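Local structure of exoribonuclease II, mitochondrial (Candida glabrata, 6F3H) at residues A254-F257 with Y258-V261; K544-K547 with Q548-L552; S816-P819 with L820-I823. The protein degrades RNA from its 3' end as the probably magnesium-dependent exoribonuclease component of the mitochondrial RNA degradosome, mtEXO. The protein carries 1 engineered substitution. All blocks are in the same frame, centred on the assembly; numbering follows the deposited sequence.

In the fold
Three local contacts, each within one continuous piece of chain, lie well apart in the molecule. Interactions 1 and 2 are short pieces of long helices on opposite sides of the chain's centre, their centres about 64 Å apart. Interaction 3 is a hairpin turn near the C-terminus, its centre about 28 Å from that of interaction 1 and 49 Å from that of interaction 2. Interaction 2 belongs to the RNB domain, and the side chain of L549 lies about 12 Å from the magnesium ion held by D401 and D410. The nearest atoms of interactions 2 and 3 are about 13 and 15 Å from the bound nucleic acid, those of interaction 1 about 29 Å.

Interaction 1 of 3, residues A254-F257 with Y258-V261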
loop_
_atom_site.group_PDB
_atom_site.type_symbol
_atom_site.label_atom_id
_atom_site.label_comp_id
_atom_site.label_asym_id
_atom_site.label_seq_id
_atom_site.Cartn_x
_atom_site.Cartn_y
_atom_site.Cartn_z
ATOM N N ALA A 254 -21.294 -5.113 -14.618
ATOM C CA ALA A 254 -21.198 -3.810 -13.985
ATOM C C ALA A 254 -21.728 -2.725 -14.905
ATOM O O ALA A 254 -22.661 -1.991 -14.555
ATOM C CB ALA A 254 -19.752 -3.528 -13.599
ATOM N N HIS A 255 -21.123 -2.610 -16.088
ATOM C CA HIS A 255 -21.606 -1.637 -17.051
ATOM C C HIS A 255 -23.065 -1.883 -17.354
ATOM O O HIS A 255 -23.921 -1.011 -17.152
ATOM C CB HIS A 255 -20.810 -1.719 -18.345
ATOM C CG HIS A 255 -21.423 -0.916 -19.440
ATOM N ND1 HIS A 255 -21.531 0.458 -19.380
ATOM C CD2 HIS A 255 -22.044 -1.295 -20.582
ATOM C CE1 HIS A 255 -22.155 0.893 -20.460
ATOM N NE2 HIS A 255 -22.479 -0.150 -21.205
ATOM N N LEU A 256 -23.365 -3.095 -17.811
ATOM C CA LEU A 256 -24.709 -3.375 -18.271
ATOM C C LEU A 256 -25.684 -3.411 -17.111
ATOM O O LEU A 256 -26.745 -2.786 -17.175
ATOM C CB LEU A 256 -24.723 -4.695 -19.030
ATOM C CG LEU A 256 -26.163 -5.093 -19.331
ATOM C CD1 LEU A 256 -26.640 -4.418 -20.621
ATOM C CD2 LEU A 256 -26.335 -6.610 -19.369
ATOM N N PHE A 257 -25.303 -4.045 -16.007
ATOM C CA PHE A 257 -26.185 -4.086 -14.849
ATOM C C PHE A 257 -26.641 -2.687 -14.472
ATOM O O PHE A 257 -27.839 -2.421 -14.356
ATOM C CB PHE A 257 -25.468 -4.737 -13.668
ATOM C CG PHE A 257 -26.192 -4.579 -12.344
ATOM C CD1 PHE A 257 -27.236 -5.423 -11.999
ATOM C CD2 PHE A 257 -25.817 -3.604 -11.436
ATOM C CE1 PHE A 257 -27.904 -5.294 -10.769
ATOM C CE2 PHE A 257 -26.483 -3.466 -10.206
ATOM C CZ PHE A 257 -27.529 -4.315 -9.878
ATOM N N TYR A 258 -25.702 -1.754 -14.339
ATOM C CA TYR A 258 -26.122 -0.443 -13.872
ATOM C C TYR A 258 -26.865 0.333 -14.951
ATOM O O TYR A 258 -27.605 1.256 -14.614
ATOM C CB TYR A 258 -24.930 0.330 -13.287
ATOM C CG TYR A 258 -24.745 -0.053 -11.822
ATOM C CD1 TYR A 258 -25.724 0.240 -10.884
ATOM C CD2 TYR A 258 -23.630 -0.749 -11.382
ATOM C CE1 TYR A 258 -25.605 -0.133 -9.534
ATOM C CE2 TYR A 258 -23.499 -1.132 -10.022
ATOM C CZ TYR A 258 -24.504 -0.814 -9.109
ATOM O OH TYR A 258 -24.430 -1.160 -7.771
ATOM N N GLN A 259 -26.718 -0.026 -16.231
ATOM C CA GLN A 259 -27.583 0.592 -17.232
ATOM C C GLN A 259 -29.035 0.195 -17.017
ATOM O O GLN A 259 -29.928 1.049 -17.068
ATOM C CB GLN A 259 -27.153 0.226 -18.637
ATOM C CG GLN A 259 -26.264 1.235 -19.224
ATOM C CD GLN A 259 -25.936 0.891 -20.646
ATOM O OE1 GLN A 259 -26.219 -0.218 -21.105
ATOM N NE2 GLN A 259 -25.290 1.815 -21.346
ATOM N N GLU A 260 -29.294 -1.101 -16.786
ATOM C CA GLU A 260 -30.669 -1.552 -16.576
ATOM C C GLU A 260 -31.265 -0.964 -15.312
ATOM O O GLU A 260 -32.458 -0.624 -15.275
ATOM C CB GLU A 260 -30.724 -3.073 -16.524
ATOM C CG GLU A 260 -29.985 -3.737 -17.666
ATOM C CD GLU A 260 -30.067 -5.261 -17.623
ATOM O OE1 GLU A 260 -30.213 -5.892 -18.697
ATOM O OE2 GLU A 260 -29.986 -5.835 -16.517
ATOM N N VAL A 261 -30.437 -0.804 -14.289
ATOM C CA VAL A 261 -30.867 -0.213 -13.030
ATOM C C VAL A 261 -31.375 1.201 -13.245
ATOM O O VAL A 261 -32.471 1.565 -12.797
ATOM C CB VAL A 261 -29.697 -0.233 -12.043
ATOM C CG1 VAL A 261 -30.046 0.568 -10.827
ATOM C CG2 VAL A 261 -29.336 -1.671 -11.713
#
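F257 turns an edge of its ring to its neighbour Y258 and a face to V261, one helical turn further on. With CG anti to the backbone N (chi1 168°), the side chain leaves CB past the backbone N of Y258 and carries its ring outward from the helix, beside that of Y258. CD2 is the first ring atom to engage the tyrosine, lying 3.5 Å above the plane of the Y258 ring and over its centre. Next along the same edge, CE2 comes 3.5 Å from CZ of Y258. The pair is thus a T-shaped stack, the phenylalanine giving its edge and the tyrosine its face, with centroids 4.6 Å apart and planes at 80°. Further out, CZ of F257 approaches CG2 of V261 at 3.7 Å, while CE1 lies slightly farther from the same methyl. CG2 lies over one face of the phenylalanine ring, toward its rim, in a CH-pi contact, 3.8 Å from the ring centroid.

Elsewhere on this piece of helix, the extended Q259 side chain brings its amide beside the H255 imidazole, with NE2 of Q259 3.4 Å from CE1 of H255 and the two planes inclined by 54°. The amide and ring pack without a hydrogen bond between them; ND1 of H255 is bonded to the carbonyl O of N228. Backbone bonds from i+4 to i carry the helix onward, among them V261 N to F257 O at 3.1 Å, with a wider pi-type turn at 254-256.

The aromatic pair faces helix 293-303: F257 and Y258 both touch T297, Y258 also packs on L298, and its OH is hydrogen-bonded to D301. H255 reaches N228 and L230 in the loop leading into strand 231-237, and Y258 touches N229 of the same loop, so helix 251-281 packs here on both the loop and helix 293-303.

Interaction 2 of 3, residues K544-K547 with Q548-L552; sequences KQKK and QLELL
E550 faces two successive lysines of the preceding turn, K546 and K547, and meets each with a different carboxylate oxygen, one through a salt bridge and one against aliphatic carbons. K547 has CG anti to its backbone N and then bends at both chi2 (62°) and chi3 (49°), a curl that swings its end across the glutamate at about a right angle. Its NZ forms the salt bridge with OE1 of E550, 2.6 Å away, arriving on the anti side of the oxygen and 28° out of the carboxylate plane. K546 behaves otherwise. Its chain is extended, and its aliphatic part passes the other oxygen, with CE 3.4 Å from OE2 of E550. Its NZ remains 4.5 Å from OE2, beyond salt-bridge range, and makes a weak hydrogen bond to N539. The two positive charges would nevertheless be expected to favour the ionised carboxylate.

On another side of the helix, Q548 is placed against Q545 three residues earlier. OE1 of Q548 lies against the backbone at Q545, 3.1 Å from its CA, with CB and CG of Q545 also close by, while NE2 donates to the carbonyl O of I414.

That bond ties the start of helix 543-567 to strand 410-416, an edge strand of the RNB-domain sheet that begins at the magnesium ligand D410. L551 and L552 pack on I414 of the same strand, L552 also reaches L607 and F611 of helix 603-625, and Q545 and Q548 both touch P396 in a loop.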
loop_
_atom_site.group_PDB
_atom_site.type_symbol
_atom_site.label_atom_id
_atom_site.label_comp_id
_atom_site.label_asym_id
_atom_site.label_seq_id
_atom_site.Cartn_x
_atom_site.Cartn_y
_atom_site.Cartn_z
ATOM N N LYS A 544 20.672 -20.507 30.128
ATOM C CA LYS A 544 21.468 -20.419 28.910
ATOM C C LYS A 544 20.695 -19.658 27.844
ATOM O O LYS A 544 21.246 -18.776 27.170
ATOM C CB LYS A 544 21.884 -21.823 28.441
ATOM C CG LYS A 544 23.215 -22.279 29.087
ATOM C CD LYS A 544 23.782 -23.641 28.634
ATOM C CE LYS A 544 25.115 -23.920 29.368
ATOM N NZ LYS A 544 25.930 -25.071 28.859
ATOM N N GLN A 545 19.399 -19.957 27.719
ATOM C CA GLN A 545 18.557 -19.255 26.767
ATOM C C GLN A 545 18.393 -17.793 27.164
ATOM O O GLN A 545 18.664 -16.890 26.363
ATOM C CB GLN A 545 17.203 -19.968 26.645
ATOM C CG GLN A 545 17.270 -21.272 25.791
ATOM C CD GLN A 545 15.978 -22.115 25.796
ATOM O OE1 GLN A 545 14.981 -21.733 26.388
ATOM N NE2 GLN A 545 16.016 -23.274 25.144
ATOM N N LYS A 546 18.008 -17.540 28.417
ATOM C CA LYS A 546 17.856 -16.166 28.883
ATOM C C LYS A 546 19.096 -15.328 28.579
ATOM O O LYS A 546 18.981 -14.157 28.202
ATOM C CB LYS A 546 17.523 -16.152 30.375
ATOM C CG LYS A 546 17.733 -14.805 31.052
ATOM C CD LYS A 546 17.053 -14.733 32.429
ATOM C CE LYS A 546 17.436 -13.440 33.173
ATOM N NZ LYS A 546 16.656 -13.174 34.430
ATOM N N LYS A 547 20.291 -15.909 28.688
ATOM C CA LYS A 547 21.458 -15.081 28.394
ATOM C C LYS A 547 21.645 -14.859 26.895
ATOM O O LYS A 547 22.183 -13.822 26.504
ATOM C CB LYS A 547 22.722 -15.645 29.062
ATOM C CG LYS A 547 24.072 -15.021 28.583
ATOM C CD LYS A 547 24.294 -13.502 28.832
ATOM C CE LYS A 547 23.994 -13.025 30.270
ATOM N NZ LYS A 547 24.191 -11.531 30.363
ATOM N N GLN A 548 21.155 -15.746 26.030
ATOM C CA GLN A 548 21.299 -15.446 24.612
ATOM C C GLN A 548 20.481 -14.214 24.240
ATOM O O GLN A 548 20.910 -13.383 23.427
ATOM C CB GLN A 548 20.873 -16.641 23.779
ATOM C CG GLN A 548 21.788 -17.837 23.853
ATOM C CD GLN A 548 21.097 -19.115 23.433
ATOM O OE1 GLN A 548 20.197 -19.593 24.116
ATOM N NE2 GLN A 548 21.482 -19.650 22.272
ATOM N N LEU A 549 19.330 -14.051 24.885
ATOM C CA LEU A 549 18.508 -12.872 24.669
ATOM C C LEU A 549 19.203 -11.595 25.126
ATOM O O LEU A 549 19.199 -10.593 24.405
ATOM C CB LEU A 549 17.184 -13.050 25.396
ATOM C CG LEU A 549 16.369 -14.257 24.928
ATOM C CD1 LEU A 549 15.136 -14.400 25.768
ATOM C CD2 LEU A 549 15.947 -14.064 23.504
ATOM N N GLU A 550 19.764 -11.586 26.341
ATOM C CA GLU A 550 20.416 -10.359 26.786
ATOM C C GLU A 550 21.543 -10.009 25.850
ATOM O O GLU A 550 21.770 -8.836 25.529
ATOM C CB GLU A 550 20.930 -10.486 28.213
ATOM C CG GLU A 550 19.921 -11.082 29.158
ATOM C CD GLU A 550 20.469 -11.256 30.554
ATOM O OE1 GLU A 550 21.683 -10.989 30.755
ATOM O OE2 GLU A 550 19.678 -11.646 31.447
ATOM N N LEU A 551 22.232 -11.028 25.370
ATOM C CA LEU A 551 23.297 -10.795 24.427
ATOM C C LEU A 551 22.747 -10.214 23.145
ATOM O O LEU A 551 23.296 -9.248 22.611
ATOM C CB LEU A 551 24.032 -12.098 24.167
ATOM C CG LEU A 551 25.336 -11.929 23.412
ATOM C CD1 LEU A 551 26.123 -10.696 23.869
ATOM C CD2 LEU A 551 26.100 -13.201 23.641
ATOM N N LEU A 552 21.646 -10.776 22.651
ATOM C CA LEU A 552 21.040 -10.266 21.425
ATOM C C LEU A 552 20.566 -8.836 21.596
ATOM O O LEU A 552 20.755 -8.001 20.706
ATOM C CB LEU A 552 19.870 -11.150 21.008
ATOM C CG LEU A 552 20.236 -12.472 20.344
ATOM C CD1 LEU A 552 19.027 -13.357 20.164
ATOM C CD2 LEU A 552 20.903 -12.215 18.993
#

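Interaction 3 of 3, residues S816-P819 with L820-I823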
loop_
_atom_site.group_PDB
_atom_site.type_symbol
_atom_site.label_atom_id
_atom_site.label_comp_id
_atom_site.label_asym_id
_atom_site.label_seq_id
_atom_site.Cartn_x
_atom_site.Cartn_y
_atom_site.Cartn_z
ATOM N N SER A 816 -19.489 17.421 12.377
ATOM C CA SER A 816 -20.059 16.273 11.688
ATOM C C SER A 816 -19.054 15.132 11.657
ATOM O O SER A 816 -17.845 15.337 11.731
ATOM C CB SER A 816 -20.481 16.623 10.258
ATOM O OG SER A 816 -19.383 16.504 9.370
ATOM N N ILE A 817 -19.578 13.918 11.538
ATOM C CA ILE A 817 -18.769 12.715 11.448
ATOM C C ILE A 817 -19.362 11.776 10.417
ATOM O O ILE A 817 -20.489 11.300 10.594
ATOM C CB ILE A 817 -18.709 11.978 12.779
ATOM C CG1 ILE A 817 -18.079 12.851 13.847
ATOM C CG2 ILE A 817 -17.985 10.670 12.584
ATOM C CD1 ILE A 817 -18.095 12.173 15.199
ATOM N N HIS A 818 -18.597 11.452 9.381
ATOM C CA HIS A 818 -19.041 10.457 8.408
ATOM C C HIS A 818 -18.004 9.368 8.253
ATOM O O HIS A 818 -17.087 9.482 7.419
ATOM C CB HIS A 818 -19.361 11.089 7.071
ATOM C CG HIS A 818 -20.387 12.156 7.164
ATOM N ND1 HIS A 818 -20.066 13.494 7.190
ATOM C CD2 HIS A 818 -21.736 12.084 7.224
ATOM C CE1 HIS A 818 -21.176 14.204 7.271
ATOM N NE2 HIS A 818 -22.203 13.372 7.284
ATOM N N PRO A 819 -18.179 8.269 8.983
ATOM C CA PRO A 819 -17.138 7.232 9.047
ATOM C C PRO A 819 -16.853 6.550 7.721
ATOM O O PRO A 819 -15.687 6.455 7.322
ATOM C CB PRO A 819 -17.704 6.261 10.087
ATOM C CG PRO A 819 -18.734 7.058 10.833
ATOM C CD PRO A 819 -19.335 7.953 9.832
ATOM N N LEU A 820 -17.878 6.045 7.031
ATOM C CA LEU A 820 -17.637 5.367 5.762
ATOM C C LEU A 820 -16.981 6.283 4.746
ATOM O O LEU A 820 -16.407 5.799 3.763
ATOM C CB LEU A 820 -18.941 4.844 5.192
ATOM C CG LEU A 820 -19.128 3.395 5.571
ATOM C CD1 LEU A 820 -20.464 2.927 5.089
ATOM C CD2 LEU A 820 -18.010 2.586 4.971
ATOM N N ASP A 821 -17.051 7.594 4.977
ATOM C CA ASP A 821 -16.491 8.567 4.066
ATOM C C ASP A 821 -15.144 9.094 4.525
ATOM O O ASP A 821 -14.389 9.626 3.700
ATOM C CB ASP A 821 -17.451 9.750 3.927
ATOM C CG ASP A 821 -18.875 9.333 3.610
ATOM O OD1 ASP A 821 -19.635 9.010 4.544
ATOM O OD2 ASP A 821 -19.266 9.440 2.433
ATOM N N GLY A 822 -14.815 8.939 5.808
ATOM C CA GLY A 822 -13.569 9.460 6.326
ATOM C C GLY A 822 -13.639 10.936 6.626
ATOM O O GLY A 822 -12.613 11.624 6.588
ATOM N N ILE A 823 -14.821 11.454 6.915
ATOM C CA ILE A 823 -15.018 12.885 7.047
ATOM C C ILE A 823 -15.132 13.195 8.517
ATOM O O ILE A 823 -15.830 12.499 9.263
ATOM C CB ILE A 823 -16.254 13.372 6.291
ATOM C CG1 ILE A 823 -15.955 13.431 4.802
ATOM C CG2 ILE A 823 -16.672 14.740 6.795
ATOM C CD1 ILE A 823 -17.189 13.220 3.967
#
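H818 and I823 form an antiparallel hydrogen-bonded pair, with H818 N to I823 O and I823 N to H818 O both 3.0 Å, and the chain reverses through the four residues between them. H818 O also accepts D821 N at 3.1 Å, which reaches the carbonyl from the face opposite to that used by I823 N and closes a first turn. A second turn overlaps it, G822 N donating to P819 O at 3.0 Å.

Against this frame the H818 ring stands beside I823. I823 has CG2 anti to its backbone N, which turns that methyl toward the histidine; it lies in the plane of the imidazole at its edge, 3.6 Å from ND1 of H818. D821 approaches the histidine lower down: its OD1 is 3.3 Å from CB of H818, and carboxylate and ring are nearly perpendicular, 84° apart. The carboxylate is held by two hydrogen bonds at the start of helix 334-343, OD2 with R334 N and OD1 with S335 OG.

G822 and I823 together face H818, which makes a classic G1 beta bulge, with the glycine at a positive phi of 80°. The bulge closes the hairpin between strands 808-818 and 823-827 in the C-terminal five-stranded sheet, consistent with the S1 domain that follows the RNB domain in RNase II-family enzymes.

Two residues further along each strand, S816 pairs with T825 through the backbone and also through OG to T825 OG1; the same OG lies 4.1 Å from CG2 of I823. P819 rests on Y752, L755 and E759 of helix 725-761, while L820 meets F353 and I354 in a loop.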